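PDB 3AQ1: thermosome subunit from Methanococcoides burtonii, which probably binds and hydrolyses ATP to help unfolded proteins fold, as a group II chaperonin. Local coordinates for residues E354-E366 with M440-K452. Residues are numbered along the deposited sequence; the frame is centred on the assembly and turned at random.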
loop_
_atom_site.group_PDB
_atom_site.type_symbol
_atom_site.label_atom_id
_atom_site.label_comp_id
_atom_site.label_asym_id
_atom_site.label_seq_id
_atom_site.Cartn_x
_atom_site.Cartn_y
_atom_site.Cartn_z
ATOM N N GLU A 354 -8.720 2.045 -3.765
ATOM C CA GLU A 354 -9.295 0.725 -3.981
ATOM C C GLU A 354 -10.635 0.557 -3.249
ATOM O O GLU A 354 -11.635 0.197 -3.876
ATOM C CB GLU A 354 -8.299 -0.379 -3.608
ATOM C CG GLU A 354 -7.209 -0.571 -4.643
ATOM C CD GLU A 354 -6.191 -1.630 -4.257
ATOM O OE1 GLU A 354 -5.953 -1.831 -3.042
ATOM O OE2 GLU A 354 -5.618 -2.257 -5.177
ATOM N N ASP A 355 -10.657 0.827 -1.940
ATOM C CA ASP A 355 -11.889 0.741 -1.154
ATOM C C ASP A 355 -12.970 1.637 -1.748
ATOM O O ASP A 355 -14.152 1.298 -1.708
ATOM C CB ASP A 355 -11.671 1.177 0.303
ATOM C CG ASP A 355 -10.831 0.193 1.118
ATOM O OD1 ASP A 355 -10.676 -0.982 0.707
ATOM O OD2 ASP A 355 -10.332 0.615 2.189
ATOM N N GLY A 356 -12.563 2.788 -2.283
ATOM C CA GLY A 356 -13.504 3.788 -2.763
ATOM C C GLY A 356 -14.143 4.561 -1.620
ATOM O O GLY A 356 -14.966 5.456 -1.841
ATOM N N LYS A 357 -13.762 4.210 -0.390
ATOM C CA LYS A 357 -14.355 4.792 0.803
ATOM C C LYS A 357 -13.335 4.873 1.929
ATOM O O LYS A 357 -12.419 4.048 2.015
ATOM C CB LYS A 357 -15.571 3.971 1.246
ATOM C CG LYS A 357 -16.309 3.296 0.080
ATOM C CD LYS A 357 -17.802 3.139 0.330
ATOM C CE LYS A 357 -18.430 2.150 -0.640
ATOM N NZ LYS A 357 -17.959 0.753 -0.390
ATOM N N VAL A 358 -13.476 5.890 2.775
ATOM C CA VAL A 358 -12.700 5.960 4.005
ATOM C C VAL A 358 -13.626 6.185 5.184
ATOM O O VAL A 358 -14.738 6.703 5.029
ATOM C CB VAL A 358 -11.686 7.102 3.999
ATOM C CG1 VAL A 358 -10.840 7.042 2.765
ATOM C CG2 VAL A 358 -12.408 8.427 4.084
ATOM N N VAL A 359 -13.145 5.782 6.356
ATOM C CA VAL A 359 -13.814 6.012 7.628
ATOM C C VAL A 359 -13.002 7.072 8.343
ATOM O O VAL A 359 -11.814 7.211 8.075
ATOM C CB VAL A 359 -13.794 4.737 8.491
ATOM C CG1 VAL A 359 -14.466 4.977 9.818
ATOM C CG2 VAL A 359 -14.473 3.605 7.769
ATOM N N VAL A 360 -13.618 7.833 9.237
ATOM C CA VAL A 360 -12.828 8.704 10.096
ATOM C C VAL A 360 -12.681 8.060 11.453
ATOM O O VAL A 360 -13.463 7.180 11.800
ATOM C CB VAL A 360 -13.430 10.090 10.232
ATOM C CG1 VAL A 360 -13.055 10.907 9.017
ATOM C CG2 VAL A 360 -14.943 9.993 10.395
ATOM N N GLY A 361 -11.685 8.508 12.216
ATOM C CA GLY A 361 -11.268 7.812 13.420
ATOM C C GLY A 361 -11.780 8.397 14.720
ATOM O O GLY A 361 -12.850 9.007 14.760
ATOM N N GLY A 362 -11.022 8.186 15.793
ATOM C CA GLY A 362 -11.354 8.733 17.096
ATOM C C GLY A 362 -12.599 8.129 17.721
ATOM O O GLY A 362 -13.247 8.738 18.585
ATOM N N GLY A 363 -12.933 6.921 17.289
ATOM C CA GLY A 363 -14.065 6.213 17.849
ATOM C C GLY A 363 -15.368 6.643 17.213
ATOM O O GLY A 363 -16.435 6.135 17.564
ATOM N N SER A 364 -15.281 7.573 16.268
ATOM C CA SER A 364 -16.474 8.036 15.562
ATOM C C SER A 364 -17.302 6.885 14.977
ATOM O O SER A 364 -18.515 6.864 15.145
ATOM C CB SER A 364 -16.122 9.061 14.473
ATOM O OG SER A 364 -15.426 8.456 13.397
ATOM N N SER A 365 -16.660 5.924 14.310
ATOM C CA SER A 365 -17.402 4.865 13.614
ATOM C C SER A 365 -17.919 3.772 14.553
ATOM O O SER A 365 -18.938 3.134 14.288
ATOM C CB SER A 365 -16.575 4.256 12.477
ATOM O OG SER A 365 -15.574 3.388 12.966
ATOM N N GLU A 366 -17.229 3.557 15.663
ATOM C CA GLU A 366 -17.710 2.588 16.624
ATOM C C GLU A 366 -18.989 3.101 17.287
ATOM O O GLU A 366 -19.962 2.359 17.463
ATOM C CB GLU A 366 -16.627 2.285 17.649
ATOM C CG GLU A 366 -15.544 1.342 17.122
ATOM C CD GLU A 366 -14.411 2.052 16.388
ATOM O OE1 GLU A 366 -14.424 3.299 16.289
ATOM O OE2 GLU A 366 -13.496 1.350 15.915
ATOM N N MET A 440 -13.630 14.565 13.039
ATOM C CA MET A 440 -12.385 13.839 12.822
ATOM C C MET A 440 -11.880 13.915 11.380
ATOM O O MET A 440 -10.693 13.684 11.120
ATOM C CB MET A 440 -12.520 12.386 13.279
ATOM C CG MET A 440 -12.596 12.214 14.797
ATOM S SD MET A 440 -11.040 12.365 15.676
ATOM C CE MET A 440 -11.026 14.092 16.097
ATOM N N TRP A 441 -12.779 14.234 10.450
ATOM C CA TRP A 441 -12.377 14.510 9.083
ATOM C C TRP A 441 -11.640 15.857 9.004
ATOM O O TRP A 441 -10.511 15.924 8.531
ATOM C CB TRP A 441 -13.580 14.488 8.138
ATOM C CG TRP A 441 -13.223 14.880 6.723
ATOM C CD1 TRP A 441 -13.374 16.110 6.153
ATOM C CD2 TRP A 441 -12.631 14.044 5.720
ATOM N NE1 TRP A 441 -12.922 16.089 4.859
ATOM C CE2 TRP A 441 -12.459 14.834 4.567
ATOM C CE3 TRP A 441 -12.232 12.704 5.686
ATOM C CZ2 TRP A 441 -11.908 14.329 3.391
ATOM C CZ3 TRP A 441 -11.681 12.207 4.528
ATOM C CH2 TRP A 441 -11.524 13.017 3.390
ATOM N N GLU A 442 -12.274 16.926 9.472
ATOM C CA GLU A 442 -11.600 18.216 9.553
ATOM C C GLU A 442 -10.241 18.100 10.241
ATOM O O GLU A 442 -9.363 18.934 10.025
ATOM C CB GLU A 442 -12.467 19.242 10.287
ATOM C CG GLU A 442 -13.664 19.716 9.495
ATOM C CD GLU A 442 -13.261 20.261 8.142
ATOM O OE1 GLU A 442 -13.712 19.694 7.122
ATOM O OE2 GLU A 442 -12.482 21.243 8.100
ATOM N N ASN A 443 -10.070 17.063 11.061
ATOM C CA ASN A 443 -8.860 16.905 11.867
ATOM C C ASN A 443 -7.915 15.796 11.404
ATOM O O ASN A 443 -7.054 15.338 12.162
ATOM C CB ASN A 443 -9.215 16.722 13.343
ATOM C CG ASN A 443 -9.275 18.040 14.094
ATOM O OD1 ASN A 443 -8.241 18.603 14.455
ATOM N ND2 ASN A 443 -10.488 18.539 14.336
ATOM N N ASP A 444 -8.089 15.369 10.157
ATOM C CA ASP A 444 -7.133 14.490 9.484
ATOM C C ASP A 444 -6.854 13.190 10.245
ATOM O O ASP A 444 -5.711 12.727 10.325
ATOM C CB ASP A 444 -5.838 15.253 9.207
ATOM C CG ASP A 444 -6.072 16.499 8.364
ATOM O OD1 ASP A 444 -6.958 16.454 7.477
ATOM O OD2 ASP A 444 -5.376 17.520 8.585
ATOM N N VAL A 445 -7.905 12.607 10.804
ATOM C CA VAL A 445 -7.778 11.298 11.404
ATOM C C VAL A 445 -8.582 10.302 10.586
ATOM O O VAL A 445 -9.706 9.961 10.943
ATOM C CB VAL A 445 -8.243 11.282 12.871
ATOM C CG1 VAL A 445 -7.893 9.958 13.498
ATOM C CG2 VAL A 445 -7.589 12.422 13.650
ATOM N N ILE A 446 -7.990 9.846 9.481
ATOM C CA ILE A 446 -8.651 8.922 8.562
ATOM C C ILE A 446 -8.197 7.471 8.745
ATOM O O ILE A 446 -7.028 7.197 9.007
ATOM C CB ILE A 446 -8.409 9.326 7.101
ATOM C CG1 ILE A 446 -8.280 10.840 6.982
ATOM C CG2 ILE A 446 -9.546 8.847 6.223
ATOM C CD1 ILE A 446 -9.567 11.561 7.205
ATOM N N GLU A 447 -9.141 6.548 8.615
ATOM C CA GLU A 447 -8.848 5.117 8.646
ATOM C C GLU A 447 -9.473 4.447 7.415
ATOM O O GLU A 447 -10.584 4.788 7.007
ATOM C CB GLU A 447 -9.364 4.465 9.941
ATOM C CG GLU A 447 -8.631 4.875 11.223
ATOM C CD GLU A 447 -9.358 4.420 12.493
ATOM O OE1 GLU A 447 -10.522 3.971 12.406
ATOM O OE2 GLU A 447 -8.769 4.513 13.588
ATOM N N PRO A 448 -8.760 3.492 6.814
ATOM C CA PRO A 448 -9.273 2.863 5.598
ATOM C C PRO A 448 -10.435 1.946 5.942
ATOM O O PRO A 448 -10.365 1.256 6.958
ATOM C CB PRO A 448 -8.092 2.020 5.113
ATOM C CG PRO A 448 -6.928 2.395 5.987
ATOM C CD PRO A 448 -7.508 2.873 7.264
ATOM N N LEU A 449 -11.481 1.937 5.118
ATOM C CA LEU A 449 -12.601 1.030 5.342
ATOM C C LEU A 449 -12.160 -0.426 5.552
ATOM O O LEU A 449 -12.632 -1.093 6.469
ATOM C CB LEU A 449 -13.608 1.097 4.194
ATOM C CG LEU A 449 -14.849 0.224 4.419
ATOM C CD1 LEU A 449 -15.604 0.699 5.636
ATOM C CD2 LEU A 449 -15.756 0.229 3.219
ATOM N N ARG A 450 -11.260 -0.926 4.708
ATOM C CA ARG A 450 -10.897 -2.343 4.780
ATOM C C ARG A 450 -10.323 -2.748 6.145
ATOM O O ARG A 450 -10.579 -3.846 6.633
ATOM C CB ARG A 450 -9.973 -2.765 3.626
ATOM C CG ARG A 450 -8.488 -2.531 3.863
ATOM C CD ARG A 450 -7.646 -3.078 2.713
ATOM N NE ARG A 450 -8.267 -2.817 1.420
ATOM C CZ ARG A 450 -7.596 -2.702 0.283
ATOM N NH1 ARG A 450 -6.282 -2.824 0.274
ATOM N NH2 ARG A 450 -8.238 -2.453 -0.846
ATOM N N ILE A 451 -9.566 -1.863 6.773
ATOM C CA ILE A 451 -9.052 -2.157 8.102
ATOM C C ILE A 451 -10.203 -2.215 9.101
ATOM O O ILE A 451 -10.314 -3.153 9.886
ATOM C CB ILE A 451 -8.000 -1.124 8.559
ATOM C CG1 ILE A 451 -6.693 -1.329 7.784
ATOM C CG2 ILE A 451 -7.757 -1.227 10.055
ATOM C CD1 ILE A 451 -6.183 -2.765 7.798
ATOM N N LYS A 452 -11.074 -1.217 9.063
ATOM C CA LYS A 452 -12.179 -1.200 9.993
ATOM C C LYS A 452 -13.038 -2.484 9.899
ATOM O O LYS A 452 -13.428 -3.037 10.931
ATOM C CB LYS A 452 -13.018 0.067 9.817
ATOM C CG LYS A 452 -13.923 0.346 10.987
ATOM C CD LYS A 452 -13.120 0.472 12.294
ATOM C CE LYS A 452 -12.328 1.775 12.352
ATOM N NZ LYS A 452 -11.583 1.910 13.632
HETATM O O HOH W 1 -12.048 4.752 15.588
#
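Arg450 reaches across to two acidic side chains at the end of helix 332-355. Its NH2 donates to Glu354 OE1 at 3.2 Å; the oxygen lies at the edge of the guanidinium, nearly in its plane, whereas the nitrogen comes from above the carboxylate. Asp355 holds the arginine with both carboxylate oxygens. OD1 forms a salt bridge with NE through a weak, bent bond and takes a second weak one from NH2, the two flat groups turned 74° apart. OD2 accepts the backbone N of Arg450 at 3.1 Å in a straighter bond, near the start of helix 449-467. An alanine in place of Arg450 would keep that backbone bond but is likely to leave Asp355 OD1 and Glu354 OE1 without their cationic partner. Between these charges and the glycine turn, strand 357-360 is the middle member of a three-stranded antiparallel sheet, flanked by strands 446-448 and 94-95. The type I' turn that follows, with Gly361, Gly362 and Gly363, probably corresponds to the glycine-rich motif bordering the nucleotide pocket in group II chaperonins. Between strands 357-360 and 446-448, Val359 and Glu447 form the hydrogen-bonded pair, exchanging two backbone bonds, and Gly361 N adds a third to Val445 O. On the face carrying Val360 and Ile446, Val360 CG1 meets the edge of the Trp441 ring and lies 4.0 Å from Ile446 CD1. On the other face, which carries Val359 and Glu447, Val359 CG2 packs on Leu449 CD1 at 3.8 Å. With CG anti to the backbone N (chi1 -163°) and two further bends, Lys452 brings NZ to Glu366 OE2 at 3.0 Å, on the syn side of the carboxylate. A water bonded to Gly363 N and Glu366 OE1 braces that carboxylate against the turn 361-364. Farther out, the backbone N of Val145 holds Glu354 OE2, and Lys106 lies against Trp441 in a cation-pi contact.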